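Local coordinates for protein type C neurotoxin (Clostridium botulinum, PDB 3PME) that probably binds gangliosides and membrane lipid at the nerve-cell surface, as the receptor-binding domain of a botulinum C/D mosaic neurotoxin, at residues A[109-114]-A[145-150]; A[129-132]-A[136-139]; A[216-219]-A[223-226]; A[246-251]-A[257-262]; A[372-375]-A[379-382]. All coordinates share one frame; numbering follows the deposited sequence.

Overall arrangement
The five contacts run along two joined domains. Contacts 1 and 2 belong to the N-terminal lectin-like sandwich. Contact 1 joins its two sheets, and contact 2 folds a loop inside the chain segment that contact 1 closes. Contact 3 lies where helix 207-218 leads into the C-terminal beta-trefoil. It meets contact 2 across the domain boundary, with Lys139 CE packed 3.6 Å from Tyr226 CE2. Contacts 4 and 5 are neighbouring hairpins of the trefoil, with centres about 15 Å apart and nearest atoms about 4 Å apart. A sulfate ion is bound beside contact 4. Contact 1 lies across the chain's centre from contact 5, about 55 Å between centres.

Contact 1: A[109-114]-A[145-150]; sequences IEWILQ and ITNNIM
Ile145 and Asn147 pack on Trp111 between the two sheets of the lectin-like beta sandwich. Strand 108-114 belongs to one sheet and strand 141-148 to the other. No hydrogen bond joins the segments, as expected for sheets packed face to face.

Ile145 comes first along 145-150. Its CG2 lies over the five-membered ring of Trp111, 3.6 Å from the centroid and only 10° off the ring normal. This is a CH-pi contact. Ile145 CG1 touches the six-membered part, 3.9 Å from Trp111 CE3. Both branches of the isoleucine therefore meet the ring system. Thr146 turns the other way, to Ser70 and Lys154.

Asn147 returns to the interface. Its CG is anti to the carbonyl carbon (chi1 -58°), and the amide reaches the indole with the two planes 30° apart. Asn147 ND2 sits 3.9 Å from Trp111 CZ2, while Asn147 OD1 lies 3.5 Å from Trp111 NE1. Asn147 ND2 is hydrogen-bonded to Ser69 OG, which fixes the amide. Trp100 and Met153 also touch Trp111.

At the end of the strand the chain makes an Asx turn, in which Met150 N donates to Asn148 OD1 at 2.9 Å.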
# COMPACT_ATOMS: atom_id res chain seq x y z
N ILE A 109 -4.37 0.15 15.86
CA ILE A 109 -3.18 0.86 16.34
C ILE A 109 -3.61 1.84 17.42
O ILE A 109 -4.70 2.43 17.34
CB ILE A 109 -2.40 1.61 15.22
CG1 ILE A 109 -3.30 2.58 14.47
CG2 ILE A 109 -1.75 0.63 14.27
CD1 ILE A 109 -2.50 3.65 13.74
N GLU A 110 -2.76 1.99 18.43
CA GLU A 110 -3.10 2.83 19.58
C GLU A 110 -1.91 3.68 19.98
O GLU A 110 -0.80 3.17 20.19
CB GLU A 110 -3.56 1.97 20.76
CG GLU A 110 -4.08 2.80 21.94
CD GLU A 110 -4.68 1.96 23.06
OE1 GLU A 110 -4.47 0.73 23.06
OE2 GLU A 110 -5.36 2.53 23.94
N TRP A 111 -2.15 4.99 20.08
CA TRP A 111 -1.13 5.94 20.51
C TRP A 111 -1.47 6.38 21.91
O TRP A 111 -2.59 6.79 22.18
CB TRP A 111 -1.10 7.14 19.58
CG TRP A 111 -0.30 8.32 20.11
CD1 TRP A 111 -0.76 9.33 20.90
CD2 TRP A 111 1.08 8.60 19.86
NE1 TRP A 111 0.25 10.23 21.16
CE2 TRP A 111 1.39 9.80 20.53
CE3 TRP A 111 2.08 7.96 19.12
CZ2 TRP A 111 2.66 10.37 20.50
CZ3 TRP A 111 3.34 8.54 19.08
CH2 TRP A 111 3.62 9.73 19.76
N ILE A 112 -0.50 6.26 22.81
CA ILE A 112 -0.73 6.48 24.23
C ILE A 112 0.18 7.58 24.74
O ILE A 112 1.37 7.59 24.43
CB ILE A 112 -0.43 5.18 25.00
CG1 ILE A 112 -1.46 4.10 24.65
CG2 ILE A 112 -0.40 5.44 26.52
CD1 ILE A 112 -2.70 4.14 25.50
N LEU A 113 -0.39 8.49 25.52
CA LEU A 113 0.36 9.54 26.19
C LEU A 113 0.07 9.42 27.67
O LEU A 113 -1.09 9.40 28.08
CB LEU A 113 -0.07 10.93 25.70
CG LEU A 113 0.76 12.10 26.25
CD1 LEU A 113 2.19 12.04 25.71
CD2 LEU A 113 0.13 13.46 25.89
N GLN A 114 1.13 9.33 28.48
CA GLN A 114 0.95 8.99 29.89
C GLN A 114 1.67 9.97 30.81
O GLN A 114 2.85 10.27 30.61
CB GLN A 114 1.46 7.57 30.13
CG GLN A 114 1.30 7.07 31.54
CD GLN A 114 1.43 5.57 31.58
OE1 GLN A 114 0.62 4.85 30.99
NE2 GLN A 114 2.46 5.08 32.25
N ILE A 145 0.32 11.77 14.06
CA ILE A 145 -0.22 12.16 15.36
C ILE A 145 0.21 13.59 15.64
O ILE A 145 1.40 13.89 15.57
CB ILE A 145 0.36 11.30 16.50
CG1 ILE A 145 0.26 9.80 16.19
CG2 ILE A 145 -0.33 11.64 17.83
CD1 ILE A 145 -1.12 9.33 16.10
N THR A 146 -0.74 14.48 15.93
CA THR A 146 -0.37 15.81 16.42
C THR A 146 -0.71 15.91 17.91
O THR A 146 -1.70 15.32 18.37
CB THR A 146 -1.02 16.97 15.62
OG1 THR A 146 -2.44 16.97 15.82
CG2 THR A 146 -0.71 16.86 14.12
N ASN A 147 0.12 16.63 18.65
CA ASN A 147 -0.06 16.77 20.09
C ASN A 147 0.04 18.23 20.46
O ASN A 147 0.97 18.91 20.07
CB ASN A 147 1.02 16.01 20.85
CG ASN A 147 1.05 14.53 20.51
OD1 ASN A 147 0.24 13.75 21.01
ND2 ASN A 147 1.99 14.13 19.67
N ASN A 148 -0.93 18.72 21.23
CA ASN A 148 -0.81 20.05 21.78
C ASN A 148 -1.26 20.07 23.23
O ASN A 148 -2.41 19.75 23.54
CB ASN A 148 -1.58 21.08 20.94
CG ASN A 148 -1.13 22.50 21.21
OD1 ASN A 148 -1.01 22.92 22.36
ND2 ASN A 148 -0.85 23.24 20.15
N ILE A 149 -0.33 20.41 24.10
CA ILE A 149 -0.58 20.39 25.54
C ILE A 149 -1.70 21.35 25.92
O ILE A 149 -2.27 21.25 27.01
CB ILE A 149 0.71 20.70 26.31
CG1 ILE A 149 0.61 20.18 27.75
CG2 ILE A 149 1.03 22.18 26.25
CD1 ILE A 149 0.33 18.70 27.81
N MET A 150 -2.04 22.27 25.02
CA MET A 150 -3.12 23.22 25.26
C MET A 150 -4.48 22.64 24.93
O MET A 150 -5.51 23.28 25.18
CB MET A 150 -2.90 24.50 24.46
CG MET A 150 -1.82 25.41 25.04
SD MET A 150 -1.49 26.84 23.99
CE MET A 150 -0.79 26.03 22.55

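Contact 2: A[129-132]-A[136-139]; sequences ESLS and YTNK
Leu131 lays its CD2 methyl against the side chain of Thr137, crossing it at a slant. Leu131 CD2 is 3.6 Å from Thr137 OG1 and 3.9 Å from Thr137 CG2, so one methyl meets both branches of the threonine. The contact joins two beta turns in the loop between strands 120-126 and 141-148 of the lectin-like sandwich.

The first turn, Glu129 to Ser132, is of type I'. It is closed by Ser132 N to Glu129 O. The second, Tyr136 to Lys139, is of type II and is closed by Lys139 N to Tyr136 O. No direct hydrogen bond runs from one turn to the other.

The leucine CB points away from the second turn. Its CG is anti to the carbonyl carbon (chi1 -61°), and the branch end comes back to the threonine. Thr82 touches both side chains, so helix 79-82 packs against the pair.

On another side of the contact, Glu129 OE2 comes to 4.3 Å from Tyr136 CE2. The other carboxylate oxygen, OE1, is hydrogen-bonded to Thr134 OG1 in the link between the turns. That bond positions the carboxylate near the ring. Lys139 NZ also ties the link down, bonding to the carbonyl oxygens of His133 and Gly135.

A water bridges the two backbones. It donates to Ser132 O over a short 2.5 Å and accepts from Thr137 N at 3.1 Å.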
# COMPACT_ATOMS: atom_id res chain seq x y z
N GLU A 129 -10.61 -3.75 10.45
CA GLU A 129 -12.00 -3.97 10.06
C GLU A 129 -12.31 -5.46 9.88
O GLU A 129 -12.87 -5.86 8.85
CB GLU A 129 -12.32 -3.20 8.78
CG GLU A 129 -12.16 -1.69 8.92
CD GLU A 129 -12.32 -0.97 7.60
OE1 GLU A 129 -12.99 -1.51 6.70
OE2 GLU A 129 -11.76 0.14 7.47
N SER A 130 -11.94 -6.26 10.87
CA SER A 130 -12.15 -7.71 10.84
C SER A 130 -11.48 -8.38 9.65
O SER A 130 -12.06 -9.26 9.01
CB SER A 130 -13.65 -8.05 10.86
OG SER A 130 -14.25 -7.60 12.07
N LEU A 131 -10.24 -7.96 9.37
CA LEU A 131 -9.46 -8.53 8.27
C LEU A 131 -10.15 -8.38 6.92
O LEU A 131 -9.90 -9.15 5.99
CB LEU A 131 -9.13 -10.00 8.52
CG LEU A 131 -8.30 -10.35 9.76
CD1 LEU A 131 -8.11 -11.86 9.87
CD2 LEU A 131 -6.96 -9.64 9.74
N SER A 132 -11.02 -7.38 6.81
CA SER A 132 -11.71 -7.09 5.56
C SER A 132 -10.74 -6.66 4.47
O SER A 132 -9.73 -6.00 4.73
CB SER A 132 -12.76 -6.00 5.77
OG SER A 132 -13.37 -5.66 4.54
N TYR A 136 -7.06 -2.27 6.09
CA TYR A 136 -5.64 -2.01 5.85
C TYR A 136 -4.72 -3.13 6.32
O TYR A 136 -3.53 -2.92 6.49
CB TYR A 136 -5.20 -0.72 6.56
CG TYR A 136 -6.02 0.51 6.25
CD1 TYR A 136 -5.66 1.38 5.23
CD2 TYR A 136 -7.16 0.81 7.00
CE1 TYR A 136 -6.41 2.52 4.96
CE2 TYR A 136 -7.91 1.94 6.74
CZ TYR A 136 -7.53 2.79 5.72
OH TYR A 136 -8.30 3.91 5.47
N THR A 137 -5.26 -4.33 6.55
CA THR A 137 -4.41 -5.44 6.96
C THR A 137 -3.31 -5.67 5.93
O THR A 137 -3.59 -5.88 4.75
CB THR A 137 -5.23 -6.73 7.17
OG1 THR A 137 -6.21 -6.53 8.19
CG2 THR A 137 -4.30 -7.85 7.60
N ASN A 138 -2.05 -5.64 6.39
CA ASN A 138 -0.85 -5.79 5.56
C ASN A 138 -0.70 -4.77 4.44
O ASN A 138 0.01 -5.03 3.46
CB ASN A 138 -0.73 -7.21 4.99
CG ASN A 138 0.68 -7.52 4.53
OD1 ASN A 138 1.65 -7.21 5.24
ND2 ASN A 138 0.81 -8.16 3.36
N LYS A 139 -1.36 -3.63 4.57
CA LYS A 139 -1.24 -2.56 3.59
C LYS A 139 -0.51 -1.39 4.24
O LYS A 139 -0.73 -1.10 5.41
CB LYS A 139 -2.61 -2.08 3.11
CG LYS A 139 -3.40 -3.15 2.39
CD LYS A 139 -4.71 -2.63 1.87
CE LYS A 139 -5.50 -3.76 1.22
NZ LYS A 139 -6.92 -3.36 1.01
O HOH W 1 -8.13 -5.37 6.61

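Contact 3: A[216-219]-A[223-226]; sequences GQIL and IKDY
Lys224 NZ donates to two successive backbone carbonyls, Ile218 O at 2.7 Å and Leu219 O at 2.8 Å. A third bond, to Val222 O, lies in the link between the segments. The ammonium group is therefore gripped by three carbonyl oxygens.

The two bonds across the contact differ in approach. At Ile218 O the donor is tilted 23° from the carbonyl plane. At Leu219 O it stands well above the plane, 48° out of it. Leu219 is the first residue to leave helical backbone angles after helix 207-218, and it has positive phi. The chain leaves the helix here, and both carbonyl oxygens come within bonding distance of NZ.

The lysine chain is not extended. It bends at chi2 and again at chi4, which brings Lys224 CE to 3.0 Å from Ile218 O. The remaining packing is thin. Ile218 CG1 and Leu219 CB each stand 4.4 Å from Lys224 NZ. Tyr39 also touches the lysine side chain.

Around the contact, Gln217 OE1 is hydrogen-bonded to Trp74 NE1 of the lectin-like domain, and Asp225 OD2 to Ser407 OG of the trefoil. The contact thus lies in the connection between the two domains. The buried positive charge is met here by neutral backbone oxygens. Those near the helix C-terminal end should carry extra negative potential, which would suit a protonated lysine.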
# COMPACT_ATOMS: atom_id res chain seq x y z
N GLY A 216 4.04 13.61 -0.71
CA GLY A 216 5.45 13.52 -1.01
C GLY A 216 5.90 12.08 -0.86
O GLY A 216 6.58 11.53 -1.73
N GLN A 217 5.49 11.46 0.23
CA GLN A 217 6.04 10.16 0.62
C GLN A 217 5.32 8.97 -0.00
O GLN A 217 5.82 7.85 0.07
CB GLN A 217 6.06 10.04 2.14
CG GLN A 217 7.03 11.03 2.80
CD GLN A 217 7.00 10.93 4.31
OE1 GLN A 217 6.16 10.24 4.87
NE2 GLN A 217 7.93 11.60 4.96
N ILE A 218 4.16 9.20 -0.61
CA ILE A 218 3.46 8.09 -1.26
C ILE A 218 4.12 7.71 -2.58
O ILE A 218 3.89 6.61 -3.09
CB ILE A 218 1.96 8.35 -1.45
CG1 ILE A 218 1.20 7.03 -1.59
CG2 ILE A 218 1.73 9.27 -2.63
CD1 ILE A 218 -0.32 7.15 -1.44
N LEU A 219 4.96 8.60 -3.11
CA LEU A 219 5.64 8.41 -4.40
C LEU A 219 4.63 8.26 -5.52
O LEU A 219 4.39 7.17 -6.04
CB LEU A 219 6.59 7.21 -4.37
CG LEU A 219 7.61 7.13 -3.24
CD1 LEU A 219 8.56 5.97 -3.51
CD2 LEU A 219 8.40 8.44 -3.11
N ILE A 223 3.66 3.21 -9.54
CA ILE A 223 2.43 2.44 -9.44
C ILE A 223 2.59 1.50 -8.26
O ILE A 223 3.69 1.03 -7.99
CB ILE A 223 2.16 1.61 -10.72
CG1 ILE A 223 2.24 2.49 -11.97
CG2 ILE A 223 0.81 0.92 -10.62
CD1 ILE A 223 1.15 3.56 -12.07
N LYS A 224 1.50 1.22 -7.55
CA LYS A 224 1.59 0.35 -6.38
C LYS A 224 0.91 -1.00 -6.56
O LYS A 224 -0.04 -1.13 -7.33
CB LYS A 224 0.95 1.04 -5.16
CG LYS A 224 1.47 2.44 -4.91
CD LYS A 224 2.98 2.47 -4.76
CE LYS A 224 3.42 3.82 -4.17
NZ LYS A 224 2.92 4.96 -5.01
N ASP A 225 1.41 -2.00 -5.85
CA ASP A 225 0.67 -3.26 -5.74
C ASP A 225 -0.44 -3.13 -4.69
O ASP A 225 -0.64 -2.06 -4.09
CB ASP A 225 1.59 -4.48 -5.52
CG ASP A 225 2.23 -4.53 -4.13
OD1 ASP A 225 1.79 -3.81 -3.20
OD2 ASP A 225 3.18 -5.32 -3.95
N TYR A 226 -1.17 -4.22 -4.48
CA TYR A 226 -2.33 -4.27 -3.60
C TYR A 226 -2.00 -3.80 -2.19
O TYR A 226 -2.83 -3.20 -1.51
CB TYR A 226 -2.83 -5.71 -3.58
CG TYR A 226 -4.05 -5.97 -2.73
CD1 TYR A 226 -5.32 -5.66 -3.20
CD2 TYR A 226 -3.93 -6.54 -1.47
CE1 TYR A 226 -6.44 -5.89 -2.42
CE2 TYR A 226 -5.04 -6.79 -0.70
CZ TYR A 226 -6.29 -6.46 -1.17
OH TYR A 226 -7.40 -6.69 -0.39

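Contact 4: A[246-251]-A[257-262]; sequences DRYIAP and VLVQYS. With SO4 (sulfate ion), chain C.
Tyr248 carries Val259 over one face of its ring, with Val259 CB 4.0 Å from the centroid in a CH-pi contact. At the ring edge lie Tyr261 CA and oxygen O1 of a sulfate ion. The guanidinium of Arg247 has Gln260 CB over one face and Leu258 O near its plane, at the edge. It also makes a cation-pi contact with Tyr384.

These groups sit on the antiparallel hairpin of strands 247-252 and 255-260 in the beta-trefoil. Tyr248 pairs with Val259, and Ala250 with Val257, as hydrogen-bonded pairs. Arg247-Gln260 and Ile249-Leu258 are non-hydrogen-bonded pairs. Tyr248, Ala250, Val257 and Val259 share one face of the sheet, where Ala250 CB meets Val259 CG2 at 3.8 Å. On the other, Ile249 CG1 packs on Leu258 CD2 at 3.9 Å.

Side chains add to the ladder. Arg247 NH1 donates to Leu258 O at 3.0 Å. Gln260 NE2 donates to Asp246 OD2 at 2.9 Å, arriving from above the carboxylate plane (42° out of it). Tyr261 N bonds to Asp246 O and prolongs the pairing.

Tyr248 OH donates to sulfate O1 at 2.7 Å. Asn271, Tyr299 and Lys270 also bind the ion, which probably came from the crystallisation liquor. Hydroxyl, amide and ammonium groups gather here, consistent with a spot that can hold an anionic group.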
# COMPACT_ATOMS: atom_id res chain seq x y z
N ASP A 246 -12.47 -11.65 -5.84
CA ASP A 246 -12.55 -13.10 -5.71
C ASP A 246 -12.54 -13.83 -7.05
O ASP A 246 -12.86 -15.01 -7.10
CB ASP A 246 -13.81 -13.50 -4.93
CG ASP A 246 -15.09 -13.01 -5.60
OD1 ASP A 246 -15.03 -12.10 -6.45
OD2 ASP A 246 -16.17 -13.53 -5.25
N ARG A 247 -12.19 -13.12 -8.12
CA ARG A 247 -12.13 -13.75 -9.44
C ARG A 247 -10.73 -13.71 -9.97
O ARG A 247 -9.96 -12.80 -9.66
CB ARG A 247 -13.09 -13.06 -10.41
CG ARG A 247 -14.53 -13.14 -9.97
CD ARG A 247 -15.54 -12.72 -11.02
NE ARG A 247 -16.85 -13.10 -10.51
CZ ARG A 247 -17.54 -14.18 -10.89
NH1 ARG A 247 -17.11 -14.97 -11.87
NH2 ARG A 247 -18.70 -14.43 -10.31
N TYR A 248 -10.40 -14.71 -10.79
CA TYR A 248 -9.11 -14.79 -11.47
C TYR A 248 -9.33 -14.74 -12.97
O TYR A 248 -10.45 -14.97 -13.45
CB TYR A 248 -8.35 -16.07 -11.07
CG TYR A 248 -8.96 -17.39 -11.53
CD1 TYR A 248 -9.89 -18.06 -10.73
CD2 TYR A 248 -8.57 -17.97 -12.72
CE1 TYR A 248 -10.43 -19.28 -11.13
CE2 TYR A 248 -9.09 -19.19 -13.13
CZ TYR A 248 -10.02 -19.84 -12.33
OH TYR A 248 -10.55 -21.05 -12.72
N ILE A 249 -8.27 -14.44 -13.71
CA ILE A 249 -8.34 -14.33 -15.17
C ILE A 249 -8.12 -15.70 -15.80
O ILE A 249 -7.13 -16.37 -15.51
CB ILE A 249 -7.29 -13.33 -15.69
CG1 ILE A 249 -7.49 -11.98 -15.02
CG2 ILE A 249 -7.37 -13.22 -17.22
CD1 ILE A 249 -6.42 -10.96 -15.32
N ALA A 250 -9.05 -16.11 -16.65
CA ALA A 250 -8.95 -17.40 -17.33
C ALA A 250 -9.28 -17.30 -18.82
O ALA A 250 -10.19 -16.58 -19.21
CB ALA A 250 -9.87 -18.41 -16.67
N PRO A 251 -8.55 -18.04 -19.66
CA PRO A 251 -8.94 -18.11 -21.06
C PRO A 251 -10.13 -19.05 -21.23
O PRO A 251 -10.14 -20.15 -20.68
CB PRO A 251 -7.70 -18.71 -21.73
CG PRO A 251 -7.08 -19.54 -20.68
CD PRO A 251 -7.35 -18.84 -19.37
N VAL A 257 -11.79 -14.20 -19.44
CA VAL A 257 -12.93 -13.86 -18.59
C VAL A 257 -12.50 -13.95 -17.14
O VAL A 257 -11.41 -14.45 -16.84
CB VAL A 257 -14.13 -14.80 -18.84
CG1 VAL A 257 -14.70 -14.60 -20.25
CG2 VAL A 257 -13.73 -16.23 -18.58
N LEU A 258 -13.36 -13.48 -16.24
CA LEU A 258 -13.07 -13.51 -14.81
C LEU A 258 -13.88 -14.61 -14.14
O LEU A 258 -15.11 -14.55 -14.11
CB LEU A 258 -13.37 -12.15 -14.16
CG LEU A 258 -12.77 -10.93 -14.86
CD1 LEU A 258 -13.07 -9.63 -14.09
CD2 LEU A 258 -11.26 -11.10 -15.06
N VAL A 259 -13.18 -15.60 -13.60
CA VAL A 259 -13.79 -16.78 -13.01
C VAL A 259 -13.65 -16.76 -11.48
O VAL A 259 -12.59 -16.41 -10.95
CB VAL A 259 -13.09 -18.04 -13.54
CG1 VAL A 259 -13.61 -19.29 -12.84
CG2 VAL A 259 -13.25 -18.13 -15.06
N GLN A 260 -14.70 -17.14 -10.77
CA GLN A 260 -14.60 -17.15 -9.31
C GLN A 260 -13.66 -18.27 -8.86
O GLN A 260 -13.81 -19.42 -9.27
CB GLN A 260 -15.97 -17.32 -8.66
CG GLN A 260 -15.95 -17.02 -7.17
CD GLN A 260 -17.33 -17.01 -6.57
OE1 GLN A 260 -18.08 -17.98 -6.71
NE2 GLN A 260 -17.69 -15.92 -5.90
N TYR A 261 -12.70 -17.93 -8.00
CA TYR A 261 -11.80 -18.93 -7.45
C TYR A 261 -12.58 -19.85 -6.52
O TYR A 261 -13.53 -19.42 -5.86
CB TYR A 261 -10.65 -18.26 -6.71
CG TYR A 261 -9.56 -19.21 -6.25
CD1 TYR A 261 -8.86 -19.99 -7.16
CD2 TYR A 261 -9.21 -19.30 -4.91
CE1 TYR A 261 -7.86 -20.85 -6.74
CE2 TYR A 261 -8.23 -20.14 -4.48
CZ TYR A 261 -7.55 -20.92 -5.39
OH TYR A 261 -6.56 -21.75 -4.93
N SER A 262 -12.18 -21.11 -6.48
CA SER A 262 -12.92 -22.11 -5.70
C SER A 262 -12.95 -21.81 -4.20
O SER A 262 -13.92 -22.15 -3.54
CB SER A 262 -12.36 -23.51 -5.94
OG SER A 262 -11.02 -23.59 -5.51
S SO4 C . -8.47 -22.22 -15.81
O1 SO4 C . -9.71 -21.87 -15.10
O2 SO4 C . -7.45 -21.21 -15.60
O3 SO4 C . -7.99 -23.50 -15.29
O4 SO4 C . -8.74 -22.34 -17.24
O HOH W 2 -17.10 -18.17 -11.83

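Contact 5: A[372-375]-A[379-382]; sequences IYKP and SFEN
A surface hairpin of the beta-trefoil, between the antiparallel strands 366-373 and 383-389, contains this contact. The segments 372-375 and 379-382 run nearly antiparallel at the mouth of its connecting loop, and Lys374 carries most of the contact.

The side chains of Lys374 and Asn382 run alongside each other in the same direction. Lys374 NZ donates to Asn382 OD1 at 2.9 Å, using a lone pair of the amide oxygen, within its plane. The lysine chain runs extended to CE and then bends (chi4 60°), which turns the nitrogen to the amide. Asn382 OD1 is also 3.3 Å from Lys374 CG.

Before the nitrogen, CD and CE of Lys374 pass Phe380. Lys374 CE is 3.3 Å from Phe380 O and 3.7 Å from Phe380 CD2. The ring thus packs against the aliphatic part of the lysine and leaves its charged end to the asparagine.

The backbones meet through weaker CA-H...O contacts. Asn382 CA lies 3.2 Å from Tyr373 O, and Lys374 CA lies 3.3 Å from Glu381 O. Pro375 CD also rests near Glu381 O. Next to the contact, Tyr373 and Ala383 make a regular backbone hydrogen bond where the strands pair.

The returning segment is shaped by an ST turn, in which Ser379 OG accepts from Glu381 N. Glu381 OE2 forms a long, weak ion pair with Lys252.

A water finishes the polar network. It donates to Asn382 OD1 at 2.8 Å and to Ile372 O at 3.2 Å.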
# COMPACT_ATOMS: atom_id res chain seq x y z
N ILE A 372 -20.15 -7.29 -16.54
CA ILE A 372 -20.86 -8.44 -17.10
C ILE A 372 -21.25 -8.11 -18.53
O ILE A 372 -22.06 -7.22 -18.79
CB ILE A 372 -22.11 -8.78 -16.24
CG1 ILE A 372 -21.67 -9.15 -14.82
CG2 ILE A 372 -22.91 -9.90 -16.87
CD1 ILE A 372 -22.81 -9.18 -13.81
N TYR A 373 -20.64 -8.82 -19.47
CA TYR A 373 -20.90 -8.63 -20.89
C TYR A 373 -21.27 -9.96 -21.53
O TYR A 373 -21.23 -11.01 -20.88
CB TYR A 373 -19.63 -8.12 -21.60
CG TYR A 373 -19.37 -6.64 -21.41
CD1 TYR A 373 -20.06 -5.70 -22.17
CD2 TYR A 373 -18.42 -6.17 -20.50
CE1 TYR A 373 -19.83 -4.34 -22.02
CE2 TYR A 373 -18.18 -4.81 -20.35
CZ TYR A 373 -18.89 -3.90 -21.11
OH TYR A 373 -18.67 -2.54 -20.98
N LYS A 374 -21.62 -9.91 -22.81
CA LYS A 374 -21.68 -11.10 -23.65
C LYS A 374 -20.47 -11.01 -24.58
O LYS A 374 -20.56 -10.43 -25.65
CB LYS A 374 -22.97 -11.08 -24.47
CG LYS A 374 -24.25 -11.18 -23.63
CD LYS A 374 -25.47 -10.94 -24.50
CE LYS A 374 -26.75 -11.27 -23.77
NZ LYS A 374 -26.87 -10.44 -22.56
N PRO A 375 -19.33 -11.55 -24.13
CA PRO A 375 -18.05 -11.24 -24.80
C PRO A 375 -17.72 -12.09 -26.02
O PRO A 375 -16.79 -11.72 -26.75
CB PRO A 375 -17.02 -11.49 -23.69
CG PRO A 375 -17.64 -12.62 -22.89
CD PRO A 375 -19.13 -12.32 -22.89
N SER A 379 -22.15 -15.82 -29.41
CA SER A 379 -22.96 -16.25 -28.27
C SER A 379 -23.63 -15.13 -27.48
O SER A 379 -23.13 -14.00 -27.45
CB SER A 379 -22.09 -17.07 -27.31
OG SER A 379 -22.76 -17.34 -26.10
N PHE A 380 -24.75 -15.44 -26.83
CA PHE A 380 -25.39 -14.52 -25.90
C PHE A 380 -25.12 -14.91 -24.45
O PHE A 380 -25.80 -14.43 -23.54
CB PHE A 380 -26.90 -14.45 -26.15
CG PHE A 380 -27.32 -13.38 -27.13
CD1 PHE A 380 -26.65 -13.22 -28.34
CD2 PHE A 380 -28.39 -12.54 -26.85
CE1 PHE A 380 -27.04 -12.24 -29.24
CE2 PHE A 380 -28.78 -11.56 -27.75
CZ PHE A 380 -28.11 -11.41 -28.95
N GLU A 381 -24.13 -15.76 -24.23
CA GLU A 381 -23.74 -16.12 -22.87
C GLU A 381 -23.10 -14.93 -22.17
O GLU A 381 -22.25 -14.25 -22.75
CB GLU A 381 -22.76 -17.30 -22.85
CG GLU A 381 -22.48 -17.84 -21.45
CD GLU A 381 -21.45 -18.96 -21.44
OE1 GLU A 381 -21.25 -19.60 -22.49
OE2 GLU A 381 -20.85 -19.19 -20.37
N ASN A 382 -23.50 -14.70 -20.93
CA ASN A 382 -22.93 -13.64 -20.12
C ASN A 382 -21.70 -14.13 -19.39
O ASN A 382 -21.63 -15.29 -19.00
CB ASN A 382 -23.97 -13.15 -19.10
CG ASN A 382 -25.23 -12.62 -19.76
OD1 ASN A 382 -25.20 -11.61 -20.45
ND2 ASN A 382 -26.34 -13.32 -19.55
O HOH W 3 -24.10 -9.03 -20.51